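Cyanuric acid amidohydrolase (Azorhizobium caulinodans, PDB 4NQ3) catalyses the hydrolytic opening of the s-triazine ring of cyanuric acid, giving carboxybiuret, which spontaneously decarboxylates to biuret, a step in atrazine degradation. Local coordinates at residues I281-A286 against E329-G334; L122-Q127 against G172-T177; L199-E204 against L218-A223; S58-L63 against V74-S79. All blocks are in the same frame, centred on the assembly; numbering follows the deposited sequence.

Contact 1 of 4, residues I281-A286 against E329-G334. With BR8 (barbituric acid), chain C.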
loop_
_atom_site.group_PDB
_atom_site.type_symbol
_atom_site.label_atom_id
_atom_site.label_comp_id
_atom_site.label_asym_id
_atom_site.label_seq_id
_atom_site.Cartn_x
_atom_site.Cartn_y
_atom_site.Cartn_z
ATOM N N ILE A 281 9.906 -29.783 0.635
ATOM C CA ILE A 281 8.755 -29.064 0.119
ATOM C C ILE A 281 7.823 -28.707 1.269
ATOM O O ILE A 281 7.417 -29.598 2.028
ATOM C CB ILE A 281 7.994 -29.914 -0.884
ATOM C CG1 ILE A 281 8.845 -30.164 -2.119
ATOM C CG2 ILE A 281 6.653 -29.270 -1.224
ATOM C CD1 ILE A 281 8.173 -31.078 -3.071
ATOM N N VAL A 282 7.456 -27.433 1.394
ATOM C CA VAL A 282 6.606 -27.007 2.509
ATOM C C VAL A 282 5.339 -26.322 2.027
ATOM O O VAL A 282 5.404 -25.423 1.197
ATOM C CB VAL A 282 7.353 -26.045 3.456
ATOM C CG1 VAL A 282 6.530 -25.798 4.703
ATOM C CG2 VAL A 282 8.725 -26.614 3.819
ATOM N N LEU A 283 4.186 -26.753 2.530
ATOM C CA LEU A 283 2.916 -26.065 2.253
ATOM C C LEU A 283 2.307 -25.640 3.585
ATOM O O LEU A 283 2.084 -26.483 4.456
ATOM C CB LEU A 283 1.951 -26.979 1.507
ATOM C CG LEU A 283 2.612 -27.843 0.439
ATOM C CD1 LEU A 283 1.687 -28.955 0.016
ATOM C CD2 LEU A 283 2.963 -27.002 -0.743
ATOM N N ALA A 284 2.041 -24.355 3.776
ATOM C CA ALA A 284 1.556 -23.923 5.079
ATOM C C ALA A 284 0.495 -22.842 4.978
ATOM O O ALA A 284 0.504 -22.061 4.035
ATOM C CB ALA A 284 2.700 -23.447 5.913
ATOM N N LYS A 285 -0.425 -22.813 5.943
ATOM C CA LYS A 285 -1.382 -21.715 6.057
ATOM C C LYS A 285 -0.952 -20.747 7.155
ATOM O O LYS A 285 -0.605 -21.166 8.250
ATOM C CB LYS A 285 -2.770 -22.241 6.361
ATOM C CG LYS A 285 -3.361 -23.021 5.232
ATOM C CD LYS A 285 -3.712 -22.099 4.090
ATOM C CE LYS A 285 -4.553 -20.933 4.577
ATOM N NZ LYS A 285 -4.850 -20.048 3.419
ATOM N N ALA A 286 -0.953 -19.456 6.860
ATOM C CA ALA A 286 -0.642 -18.450 7.863
ATOM C C ALA A 286 -1.862 -17.585 8.088
ATOM O O ALA A 286 -2.533 -17.205 7.134
ATOM C CB ALA A 286 0.525 -17.609 7.442
ATOM N N GLU A 329 11.912 -21.048 -1.093
ATOM C CA GLU A 329 10.989 -21.523 -2.119
ATOM C C GLU A 329 9.904 -22.371 -1.447
ATOM O O GLU A 329 9.813 -23.565 -1.680
ATOM C CB GLU A 329 11.722 -22.333 -3.198
ATOM C CG GLU A 329 11.330 -22.039 -4.646
ATOM C CD GLU A 329 12.323 -22.648 -5.639
ATOM O OE1 GLU A 329 12.545 -23.875 -5.563
ATOM O OE2 GLU A 329 12.908 -21.909 -6.474
ATOM N N ILE A 330 9.118 -21.752 -0.571
ATOM C CA ILE A 330 8.042 -22.445 0.143
ATOM C C ILE A 330 6.649 -21.883 -0.180
ATOM O O ILE A 330 6.495 -20.698 -0.474
ATOM C CB ILE A 330 8.277 -22.392 1.667
ATOM C CG1 ILE A 330 8.336 -20.959 2.139
ATOM C CG2 ILE A 330 9.626 -22.964 2.031
ATOM C CD1 ILE A 330 8.986 -20.877 3.477
ATOM N N TYR A 331 5.635 -22.736 -0.092
ATOM C CA TYR A 331 4.263 -22.351 -0.418
ATOM C C TYR A 331 3.546 -21.946 0.866
ATOM O O TYR A 331 3.201 -22.782 1.682
ATOM C CB TYR A 331 3.535 -23.504 -1.148
ATOM C CG TYR A 331 2.062 -23.242 -1.436
ATOM C CD1 TYR A 331 1.116 -23.342 -0.428
ATOM C CD2 TYR A 331 1.612 -22.907 -2.710
ATOM C CE1 TYR A 331 -0.220 -23.107 -0.660
ATOM C CE2 TYR A 331 0.258 -22.671 -2.954
ATOM C CZ TYR A 331 -0.651 -22.772 -1.911
ATOM O OH TYR A 331 -2.007 -22.544 -2.082
ATOM N N VAL A 332 3.383 -20.649 1.071
ATOM C CA VAL A 332 2.663 -20.119 2.227
ATOM C C VAL A 332 1.465 -19.305 1.787
ATOM O O VAL A 332 1.586 -18.397 0.988
ATOM C CB VAL A 332 3.548 -19.223 3.081
ATOM C CG1 VAL A 332 2.767 -18.699 4.273
ATOM C CG2 VAL A 332 4.777 -19.982 3.517
ATOM N N SER A 333 0.323 -19.595 2.373
ATOM C CA SER A 333 -0.956 -19.064 1.932
ATOM C C SER A 333 -1.669 -18.399 3.123
ATOM O O SER A 333 -1.663 -18.944 4.221
ATOM C CB SER A 333 -1.793 -20.196 1.346
ATOM O OG SER A 333 -3.121 -19.782 1.151
ATOM N N GLY A 334 -2.253 -17.222 2.923
ATOM C CA GLY A 334 -2.790 -16.449 4.041
ATOM C C GLY A 334 -4.268 -16.675 4.287
ATOM O O GLY A 334 -4.993 -17.037 3.379
HETATM N N1 BR8 C . -5.536 -16.066 -2.198
HETATM C C2 BR8 C . -4.280 -15.851 -2.651
HETATM O O2 BR8 C . -4.141 -15.486 -3.803
HETATM N N3 BR8 C . -3.205 -16.030 -1.828
HETATM C C4 BR8 C . -3.356 -16.441 -0.479
HETATM O O4 BR8 C . -2.366 -16.584 0.232
HETATM C C5 BR8 C . -4.718 -16.757 0.144
HETATM C C6 BR8 C . -5.795 -16.495 -0.899
HETATM O O8 BR8 C . -6.956 -16.658 -0.599
HETATM O O HOH W 1 8.510 -25.787 -1.271
#
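The phenol ring of Tyr331 is the flat group of the protein here: Ala284 N sits at its edge, near the ring plane, while Leu283 CD2 comes in obliquely and lies 3.6 Å from Tyr331 CB. With CG anti to the backbone N (chi1 175°), the Tyr331 ring runs along its strand toward Ser333, and Leu283 CD2 touches it near its root. Underneath, 281-286 and 331-334 run parallel as neighbouring strands, and 331-334 is one of the two outermost strands of its four-stranded mixed sheet within the chain. Tyr331 N donates to Val282 O (3.0 Å), Ala284 N to Tyr331 O (2.9 Å), Ser333 N to Ala284 O and Ala286 N to Ser333 O. Lys285, bent at chi2 and chi3, folds its chain back so that NZ meets Ser333 OG at 2.9 Å; this pairing is consistent with one of the enzyme's three potential Ser-Lys dyads. The same NZ reaches Gly334 O at 3.0 Å from above the carbonyl plane, and also bonds to Gly335 O and Cys225 O. Ser333 and Gly334 bind substrate, and Gly334 N donates to O4 of barbituric acid at 2.8 Å. On the face away from Tyr331, Ala286 CB packs on Val332 CG1, 4.0 Å apart.

Contact 2 of 4, residues L122-Q127 against G172-T177. With BR8 (barbituric acid), chain J.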
loop_
_atom_site.group_PDB
_atom_site.type_symbol
_atom_site.label_atom_id
_atom_site.label_comp_id
_atom_site.label_asym_id
_atom_site.label_seq_id
_atom_site.Cartn_x
_atom_site.Cartn_y
_atom_site.Cartn_z
ATOM N N LEU A 122 -21.817 -18.691 -1.914
ATOM C CA LEU A 122 -20.475 -18.449 -1.383
ATOM C C LEU A 122 -20.576 -18.082 0.087
ATOM O O LEU A 122 -21.429 -17.296 0.477
ATOM C CB LEU A 122 -19.764 -17.348 -2.193
ATOM C CG LEU A 122 -18.343 -16.941 -1.784
ATOM C CD1 LEU A 122 -17.456 -16.682 -3.007
ATOM C CD2 LEU A 122 -18.376 -15.709 -0.877
ATOM N N GLY A 123 -19.744 -18.696 0.916
ATOM C CA GLY A 123 -19.770 -18.435 2.353
ATOM C C GLY A 123 -20.984 -19.046 3.053
ATOM O O GLY A 123 -21.244 -18.771 4.221
ATOM N N ARG A 124 -21.715 -19.911 2.356
ATOM C CA ARG A 124 -22.905 -20.535 2.936
ATOM C C ARG A 124 -22.908 -22.046 2.700
ATOM O O ARG A 124 -22.012 -22.561 2.044
ATOM C CB ARG A 124 -24.152 -19.878 2.360
ATOM C CG ARG A 124 -24.250 -18.404 2.707
ATOM C CD ARG A 124 -25.435 -17.790 2.032
ATOM N NE ARG A 124 -25.733 -16.436 2.490
ATOM C CZ ARG A 124 -26.339 -15.525 1.730
ATOM N NH1 ARG A 124 -26.714 -15.830 0.500
ATOM N NH2 ARG A 124 -26.585 -14.311 2.186
HETATM N N MSE A 125 -23.893 -22.765 3.229
HETATM C CA MSE A 125 -23.862 -24.236 3.142
HETATM C C MSE A 125 -23.786 -24.771 1.712
HETATM O O MSE A 125 -23.225 -25.847 1.477
HETATM C CB MSE A 125 -25.077 -24.839 3.830
HETATM C CG MSE A 125 -25.126 -24.540 5.308
HETATM SE SE MSE A 125 -23.651 -25.345 6.235
HETATM C CE MSE A 125 -23.947 -27.226 5.748
ATOM N N GLY A 126 -24.350 -24.028 0.762
ATOM C CA GLY A 126 -24.145 -24.338 -0.645
ATOM C C GLY A 126 -22.680 -24.618 -0.970
ATOM O O GLY A 126 -22.327 -25.665 -1.515
ATOM N N GLN A 127 -21.811 -23.675 -0.634
ATOM C CA GLN A 127 -20.393 -23.862 -0.903
ATOM C C GLN A 127 -19.821 -25.037 -0.134
ATOM O O GLN A 127 -19.064 -25.839 -0.683
ATOM C CB GLN A 127 -19.609 -22.598 -0.570
ATOM C CG GLN A 127 -18.152 -22.724 -0.878
ATOM C CD GLN A 127 -17.486 -21.376 -0.939
ATOM O OE1 GLN A 127 -17.984 -20.406 -0.339
ATOM N NE2 GLN A 127 -16.371 -21.286 -1.684
ATOM N N GLY A 172 -32.482 -10.732 -7.491
ATOM C CA GLY A 172 -33.267 -10.975 -6.289
ATOM C C GLY A 172 -32.572 -11.771 -5.201
ATOM O O GLY A 172 -33.190 -12.115 -4.189
ATOM N N ALA A 173 -31.298 -12.088 -5.428
ATOM C CA ALA A 173 -30.493 -12.841 -4.471
ATOM C C ALA A 173 -29.748 -11.906 -3.534
ATOM O O ALA A 173 -29.612 -10.717 -3.813
ATOM C CB ALA A 173 -29.506 -13.750 -5.196
ATOM N N THR A 174 -29.300 -12.439 -2.405
ATOM C CA THR A 174 -28.352 -11.726 -1.552
ATOM C C THR A 174 -27.047 -12.506 -1.498
ATOM O O THR A 174 -27.034 -13.722 -1.665
ATOM C CB THR A 174 -28.879 -11.537 -0.135
ATOM O OG1 THR A 174 -29.155 -12.825 0.443
ATOM C CG2 THR A 174 -30.146 -10.692 -0.161
ATOM N N THR A 175 -25.937 -11.816 -1.309
ATOM C CA THR A 175 -24.699 -12.531 -1.083
ATOM C C THR A 175 -24.441 -12.424 0.410
ATOM O O THR A 175 -25.098 -11.636 1.092
ATOM C CB THR A 175 -23.513 -11.979 -1.902
ATOM O OG1 THR A 175 -23.291 -10.597 -1.590
ATOM C CG2 THR A 175 -23.782 -12.123 -3.376
ATOM N N ALA A 176 -23.527 -13.247 0.917
ATOM C CA ALA A 176 -23.254 -13.319 2.348
ATOM C C ALA A 176 -22.482 -12.085 2.832
ATOM O O ALA A 176 -22.324 -11.851 4.028
ATOM C CB ALA A 176 -22.498 -14.578 2.657
ATOM N N THR A 177 -21.980 -11.307 1.885
ATOM C CA THR A 177 -21.254 -10.093 2.204
ATOM C C THR A 177 -21.232 -9.174 1.012
ATOM O O THR A 177 -21.535 -9.595 -0.107
ATOM C CB THR A 177 -19.798 -10.378 2.623
ATOM O OG1 THR A 177 -19.231 -9.193 3.194
ATOM C CG2 THR A 177 -18.964 -10.748 1.407
HETATM N N1 BR8 J . -19.457 -7.342 6.542
HETATM C C2 BR8 J . -19.785 -6.114 6.019
HETATM O O2 BR8 J . -19.099 -5.146 6.312
HETATM N N3 BR8 J . -20.865 -5.970 5.177
HETATM C C4 BR8 J . -21.665 -7.072 4.812
HETATM O O4 BR8 J . -22.587 -6.859 4.073
HETATM C C5 BR8 J . -21.453 -8.513 5.317
HETATM C C6 BR8 J . -20.205 -8.506 6.233
HETATM O O8 BR8 J . -19.843 -9.552 6.739
#
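The loop between helices 162-170 and 180-199 contributes to a pocket holding a second barbituric acid, and Arg124, at the start of helix 125-141, reaches across to the backbone of that loop. Ala176 and Thr177 belong to that pocket; Thr177 OG1 lies 3.1 Å from C5 of the ligand, while Ala176 turns its CB toward Arg124, and Ala176 CB is 3.6 Å from Leu122 O. Extended from CG to NE, the arginine carries its guanidinium across to the loop backbone. NH1 donates to Thr174 O at 3.0 Å, with the oxygen at the guanidinium edge but tilted 21° from its plane, and with NH1 itself above the carbonyl plane of Thr174. NH1 has a second acceptor in Glu120 O, so this one nitrogen ties the 172-177 loop to the residues leading into its own helix. NH2 adds only a weak bond to Thr174 OG1. Over one face of the guanidinium lies Ala176 N, offset toward the rim, and Ala176 CB is 3.7 Å from Arg124 NE. A leucine at Arg124 would probably leave the carbonyls of Thr174 and Glu120 without this shared donor and let the loop shift against the helix start. Arg124 itself is the N-cap of helix 125-141; one residue earlier, Gly123 N donates to Gln127 OE1 at 2.8 Å, nearly straight (171°). Where the loop leaves helix 162-170, Gly172, with positive phi, is the C-prime residue of the Schellman motif that ends that helix, the classic glycine-terminated ending of an alpha-helix.

Contact 3 of 4, residues L199-E204 against L218-A223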
loop_
_atom_site.group_PDB
_atom_site.type_symbol
_atom_site.label_atom_id
_atom_site.label_comp_id
_atom_site.label_asym_id
_atom_site.label_seq_id
_atom_site.Cartn_x
_atom_site.Cartn_y
_atom_site.Cartn_z
ATOM N N LEU A 199 -13.942 -35.081 5.602
ATOM C CA LEU A 199 -12.973 -35.921 6.293
ATOM C C LEU A 199 -13.521 -36.367 7.650
ATOM O O LEU A 199 -12.891 -37.133 8.372
ATOM C CB LEU A 199 -11.649 -35.177 6.467
ATOM C CG LEU A 199 -10.890 -34.689 5.225
ATOM C CD1 LEU A 199 -9.579 -34.013 5.619
ATOM C CD2 LEU A 199 -10.611 -35.826 4.244
ATOM N N GLY A 200 -14.701 -35.888 8.001
ATOM C CA GLY A 200 -15.308 -36.300 9.246
ATOM C C GLY A 200 -14.721 -35.611 10.457
ATOM O O GLY A 200 -14.864 -36.090 11.583
ATOM N N GLU A 201 -14.047 -34.489 10.233
ATOM C CA GLU A 201 -13.493 -33.716 11.342
ATOM C C GLU A 201 -14.573 -32.850 11.998
ATOM O O GLU A 201 -14.396 -32.347 13.117
ATOM C CB GLU A 201 -12.338 -32.844 10.867
ATOM C CG GLU A 201 -11.127 -33.627 10.365
ATOM C CD GLU A 201 -10.062 -32.706 9.778
ATOM O OE1 GLU A 201 -10.387 -31.927 8.851
ATOM O OE2 GLU A 201 -8.905 -32.748 10.259
ATOM N N VAL A 202 -15.691 -32.693 11.290
ATOM C CA VAL A 202 -16.846 -31.942 11.773
ATOM C C VAL A 202 -18.113 -32.709 11.425
ATOM O O VAL A 202 -18.193 -33.338 10.368
ATOM C CB VAL A 202 -16.934 -30.546 11.142
ATOM C CG1 VAL A 202 -18.171 -29.866 11.611
ATOM C CG2 VAL A 202 -15.726 -29.717 11.508
ATOM N N ALA A 203 -19.105 -32.655 12.304
ATOM C CA ALA A 203 -20.379 -33.331 12.072
ATOM C C ALA A 203 -21.309 -32.477 11.216
ATOM O O ALA A 203 -21.283 -31.242 11.312
ATOM C CB ALA A 203 -21.031 -33.651 13.393
ATOM N N GLU A 204 -22.149 -33.103 10.395
ATOM C CA GLU A 204 -22.955 -32.288 9.489
ATOM C C GLU A 204 -23.996 -31.458 10.227
ATOM O O GLU A 204 -24.268 -30.329 9.824
ATOM C CB GLU A 204 -23.647 -33.126 8.411
ATOM C CG GLU A 204 -24.340 -32.225 7.376
ATOM C CD GLU A 204 -24.427 -32.839 5.991
ATOM O OE1 GLU A 204 -24.460 -34.083 5.896
ATOM O OE2 GLU A 204 -24.458 -32.070 4.998
ATOM N N LEU A 218 -14.648 -24.766 15.236
ATOM C CA LEU A 218 -14.774 -25.774 14.195
ATOM C C LEU A 218 -13.671 -25.555 13.178
ATOM O O LEU A 218 -13.636 -24.509 12.530
ATOM C CB LEU A 218 -16.124 -25.664 13.501
ATOM C CG LEU A 218 -17.346 -25.638 14.407
ATOM C CD1 LEU A 218 -18.541 -25.256 13.587
ATOM C CD2 LEU A 218 -17.543 -26.982 15.071
ATOM N N TRP A 219 -12.753 -26.506 13.054
ATOM C CA TRP A 219 -11.724 -26.399 12.039
ATOM C C TRP A 219 -11.170 -27.753 11.638
ATOM O O TRP A 219 -11.315 -28.742 12.359
ATOM C CB TRP A 219 -10.577 -25.485 12.488
ATOM C CG TRP A 219 -9.967 -25.794 13.823
ATOM C CD1 TRP A 219 -10.292 -25.221 15.025
ATOM C CD2 TRP A 219 -8.906 -26.728 14.097
ATOM N NE1 TRP A 219 -9.504 -25.747 16.023
ATOM C CE2 TRP A 219 -8.651 -26.675 15.481
ATOM C CE3 TRP A 219 -8.151 -27.603 13.306
ATOM C CZ2 TRP A 219 -7.673 -27.462 16.089
ATOM C CZ3 TRP A 219 -7.178 -28.387 13.921
ATOM C CH2 TRP A 219 -6.953 -28.309 15.298
ATOM N N SER A 220 -10.566 -27.778 10.454
ATOM C CA SER A 220 -9.881 -28.951 9.927
ATOM C C SER A 220 -8.378 -28.820 10.122
ATOM O O SER A 220 -7.811 -27.731 9.977
ATOM C CB SER A 220 -10.189 -29.136 8.438
ATOM O OG SER A 220 -9.176 -29.917 7.828
ATOM N N ALA A 221 -7.725 -29.930 10.429
ATOM C CA ALA A 221 -6.268 -29.939 10.510
ATOM C C ALA A 221 -5.642 -30.152 9.124
ATOM O O ALA A 221 -4.417 -30.221 8.992
ATOM C CB ALA A 221 -5.802 -31.024 11.474
ATOM N N ARG A 222 -6.467 -30.258 8.091
ATOM C CA ARG A 222 -5.904 -30.596 6.809
ATOM C C ARG A 222 -6.314 -29.664 5.682
ATOM O O ARG A 222 -5.707 -29.678 4.598
ATOM C CB ARG A 222 -6.260 -32.038 6.483
ATOM C CG ARG A 222 -5.240 -32.947 7.136
ATOM C CD ARG A 222 -5.737 -34.324 7.418
ATOM N NE ARG A 222 -6.780 -34.326 8.428
ATOM C CZ ARG A 222 -7.547 -35.378 8.656
ATOM N NH1 ARG A 222 -7.342 -36.488 7.966
ATOM N NH2 ARG A 222 -8.507 -35.332 9.564
ATOM N N ALA A 223 -7.293 -28.811 5.959
ATOM C CA ALA A 223 -7.783 -27.863 4.967
ATOM C C ALA A 223 -6.744 -26.797 4.633
ATOM O O ALA A 223 -6.112 -26.228 5.523
ATOM C CB ALA A 223 -9.085 -27.203 5.456
#
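Glu201 leans toward 218-223, and its CB is 4.5 Å from Trp219 O. The extended chain then carries CG past Arg222 NH2 and brings the carboxylate down on the turn at Ser220. OE1 faces Ser220 OG, although the modelled position of this oxygen is less sure. OE2 does more: Arg222 NH2 donates to it at 2.7 Å in a salt bridge, Ala221 N at 3.1 Å, and Arg222 NE only weakly. NH2 and Ala221 N come from opposite faces of the carboxylate plane. That plane stands 85° from the guanidinium plane, and OE2 lies at the guanidinium edge, in its plane. Leu199 CD1 sits over the centre of one face of the Arg222 guanidinium, 3.9 Å from Arg222 CZ. Ser220 OG in turn accepts from Arg222 N and Ala223 N, forming an ST turn and ST motif. An alanine in place of Glu201 would probably strip Arg222 of this salt-bridge partner and leave Ala221 N without its acceptor. Leu199 closes helix 180-199, against which Ser220 packs at Ala196; Ala223 opens strand 223-227, and Ala221 and Arg222 rest their side chains on strand 249-256.

Contact 4 of 4, residues S58-L63 against V74-S79. With BR8 (barbituric acid), chain C.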
loop_
_atom_site.group_PDB
_atom_site.type_symbol
_atom_site.label_atom_id
_atom_site.label_comp_id
_atom_site.label_asym_id
_atom_site.label_seq_id
_atom_site.Cartn_x
_atom_site.Cartn_y
_atom_site.Cartn_z
ATOM N N SER A 58 -1.312 -18.520 -18.852
ATOM C CA SER A 58 -0.047 -18.930 -19.425
ATOM C C SER A 58 0.126 -20.423 -19.347
ATOM O O SER A 58 0.606 -21.056 -20.301
ATOM C CB SER A 58 1.092 -18.234 -18.717
ATOM O OG SER A 58 0.965 -16.848 -18.949
ATOM N N LEU A 59 -0.267 -20.982 -18.206
ATOM C CA LEU A 59 -0.176 -22.409 -18.007
ATOM C C LEU A 59 -1.167 -23.137 -18.896
ATOM O O LEU A 59 -0.818 -24.152 -19.496
ATOM C CB LEU A 59 -0.413 -22.743 -16.548
ATOM C CG LEU A 59 0.812 -22.544 -15.665
ATOM C CD1 LEU A 59 0.440 -22.714 -14.179
ATOM C CD2 LEU A 59 1.932 -23.489 -16.091
ATOM N N GLN A 60 -2.385 -22.595 -19.009
ATOM C CA GLN A 60 -3.420 -23.178 -19.862
ATOM C C GLN A 60 -2.957 -23.252 -21.330
ATOM O O GLN A 60 -3.098 -24.306 -21.973
ATOM C CB GLN A 60 -4.708 -22.382 -19.760
ATOM C CG GLN A 60 -5.617 -22.726 -18.608
ATOM C CD GLN A 60 -6.753 -21.687 -18.442
ATOM O OE1 GLN A 60 -6.759 -20.639 -19.106
ATOM N NE2 GLN A 60 -7.730 -21.993 -17.580
HETATM N N MSE A 61 -2.392 -22.149 -21.842
HETATM C CA MSE A 61 -1.806 -22.114 -23.181
HETATM C C MSE A 61 -0.750 -23.177 -23.412
HETATM O O MSE A 61 -0.808 -23.898 -24.406
HETATM C CB MSE A 61 -1.182 -20.763 -23.473
HETATM C CG MSE A 61 -2.182 -19.693 -23.820
HETATM SE SE MSE A 61 -1.251 -17.997 -23.882
HETATM C CE MSE A 61 -0.478 -18.273 -25.662
ATOM N N LEU A 62 0.222 -23.283 -22.516
ATOM C CA LEU A 62 1.240 -24.319 -22.664
ATOM C C LEU A 62 0.633 -25.741 -22.619
ATOM O O LEU A 62 0.972 -26.599 -23.445
ATOM C CB LEU A 62 2.309 -24.169 -21.584
ATOM C CG LEU A 62 3.503 -25.108 -21.636
ATOM C CD1 LEU A 62 4.559 -24.506 -20.823
ATOM C CD2 LEU A 62 3.120 -26.379 -20.990
ATOM N N LEU A 63 -0.257 -25.988 -21.662
ATOM C CA LEU A 63 -0.801 -27.319 -21.492
ATOM C C LEU A 63 -1.747 -27.650 -22.640
ATOM O O LEU A 63 -1.808 -28.817 -23.060
ATOM C CB LEU A 63 -1.516 -27.464 -20.147
ATOM C CG LEU A 63 -0.684 -27.365 -18.846
ATOM C CD1 LEU A 63 -1.575 -27.378 -17.603
ATOM C CD2 LEU A 63 0.378 -28.427 -18.745
ATOM N N VAL A 74 -6.608 -30.435 -15.609
ATOM C CA VAL A 74 -5.516 -30.187 -14.670
ATOM C C VAL A 74 -5.950 -29.140 -13.659
ATOM O O VAL A 74 -6.514 -28.111 -14.032
ATOM C CB VAL A 74 -4.223 -29.711 -15.388
ATOM C CG1 VAL A 74 -3.115 -29.402 -14.383
ATOM C CG2 VAL A 74 -3.775 -30.738 -16.377
ATOM N N CYS A 75 -5.713 -29.399 -12.379
ATOM C CA CYS A 75 -6.056 -28.423 -11.357
ATOM C C CYS A 75 -4.996 -27.364 -11.264
ATOM O O CYS A 75 -3.822 -27.672 -11.003
ATOM C CB CYS A 75 -6.234 -29.091 -10.005
ATOM S SG CYS A 75 -7.844 -29.940 -9.902
ATOM N N LEU A 76 -5.404 -26.119 -11.490
ATOM C CA LEU A 76 -4.492 -24.990 -11.399
ATOM C C LEU A 76 -4.837 -24.161 -10.155
ATOM O O LEU A 76 -5.842 -23.447 -10.125
ATOM C CB LEU A 76 -4.562 -24.152 -12.672
ATOM C CG LEU A 76 -4.093 -24.837 -13.968
ATOM C CD1 LEU A 76 -4.141 -23.897 -15.175
ATOM C CD2 LEU A 76 -2.670 -25.410 -13.833
ATOM N N VAL A 77 -4.015 -24.303 -9.120
ATOM C CA VAL A 77 -4.117 -23.499 -7.905
ATOM C C VAL A 77 -3.032 -22.427 -7.871
ATOM O O VAL A 77 -1.881 -22.711 -7.535
ATOM C CB VAL A 77 -3.991 -24.354 -6.615
ATOM C CG1 VAL A 77 -4.226 -23.497 -5.408
ATOM C CG2 VAL A 77 -4.909 -25.542 -6.650
HETATM N N MSE A 78 -3.378 -21.199 -8.226
HETATM C CA MSE A 78 -2.392 -20.134 -8.155
HETATM C C MSE A 78 -2.667 -19.284 -6.937
HETATM O O MSE A 78 -3.660 -18.568 -6.888
HETATM C CB MSE A 78 -2.406 -19.270 -9.408
HETATM C CG MSE A 78 -2.038 -20.015 -10.700
HETATM SE SE MSE A 78 -0.186 -20.641 -10.720
HETATM C CE MSE A 78 -0.558 -22.561 -10.637
ATOM N N SER A 79 -1.802 -19.386 -5.938
ATOM C CA SER A 79 -1.934 -18.580 -4.734
ATOM C C SER A 79 -0.991 -17.410 -4.790
ATOM O O SER A 79 0.224 -17.605 -4.865
ATOM C CB SER A 79 -1.647 -19.393 -3.487
ATOM O OG SER A 79 -1.901 -18.602 -2.348
HETATM N N1 BR8 C . -5.536 -16.066 -2.198
HETATM C C2 BR8 C . -4.280 -15.851 -2.651
HETATM O O2 BR8 C . -4.141 -15.486 -3.803
HETATM N N3 BR8 C . -3.205 -16.030 -1.828
HETATM C C4 BR8 C . -3.356 -16.441 -0.479
HETATM O O4 BR8 C . -2.366 -16.584 0.232
HETATM C C5 BR8 C . -4.718 -16.757 0.144
HETATM C C6 BR8 C . -5.795 -16.495 -0.899
HETATM O O8 BR8 C . -6.956 -16.658 -0.599
#
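Helix 58-63 and strand 75-79 run nearly antiparallel, their axes 10.6 Å apart at closest approach and 153° between their N-to-C directions. They are the last two elements of a beta-alpha-beta unit, strand 34-41, helix 51-67 and strand 75-80, in which the helix connects two neighbouring parallel strands and packs on their sheet. The contact is made mainly by Leu59 and Leu63, one turn apart on the helix, and by every second residue of 74-79. Leu59 CD1 touches the selenomethionine Met78 at CE (3.7 Å); the bends at chi2 and chi3 turn the Met78 methyl back alongside the strand, where it meets the leucine. The same Leu59 CD1 lies 4.1 Å from Leu76 CD2. Leu76 uses its other branch differently: CD1 meets Gln60 CG at 3.9 Å, so an aliphatic part of the glutamine flanks the leucine. One turn on, Leu63 reaches toward Val74 tip to tip, CD1 to CG1 at 4.1 Å. Across the strand, Val77 faces the other way and packs on Tyr331. Met78 also lies against Ala55 and Val56, earlier in helix 51-67, and its backbone O accepts from Lys156 NZ, the active-site lysine. At the strand's end, Ser79, a substrate-binding residue that takes a hydrogen bond from Lys40 NZ, places its OG 2.9 Å from N3 of barbituric acid.

Contacts 1 and 4 meet at the active site: both touch the same barbituric acid, and although their centres are 19 Å apart, Tyr331 OH comes within 3.5 Å of Ser79 CB and Ser333 OG within 3.9 Å of Ser79 OG. Contact 3 touches contact 1 alone of these two, with Ala223 O 4.2 Å from Lys285 CG, and it leads into the strand carrying the nucleophile Ser226; its nearest atoms are about 11 Å from contact 4. The side chain of Trp219 in contact 3 is about 6 Å from a bound magnesium ion. Contact 2 is peripheral, its centre 28 Å from that of contact 1; Ala176 and Thr177 belong to the pocket of a separate barbituric acid.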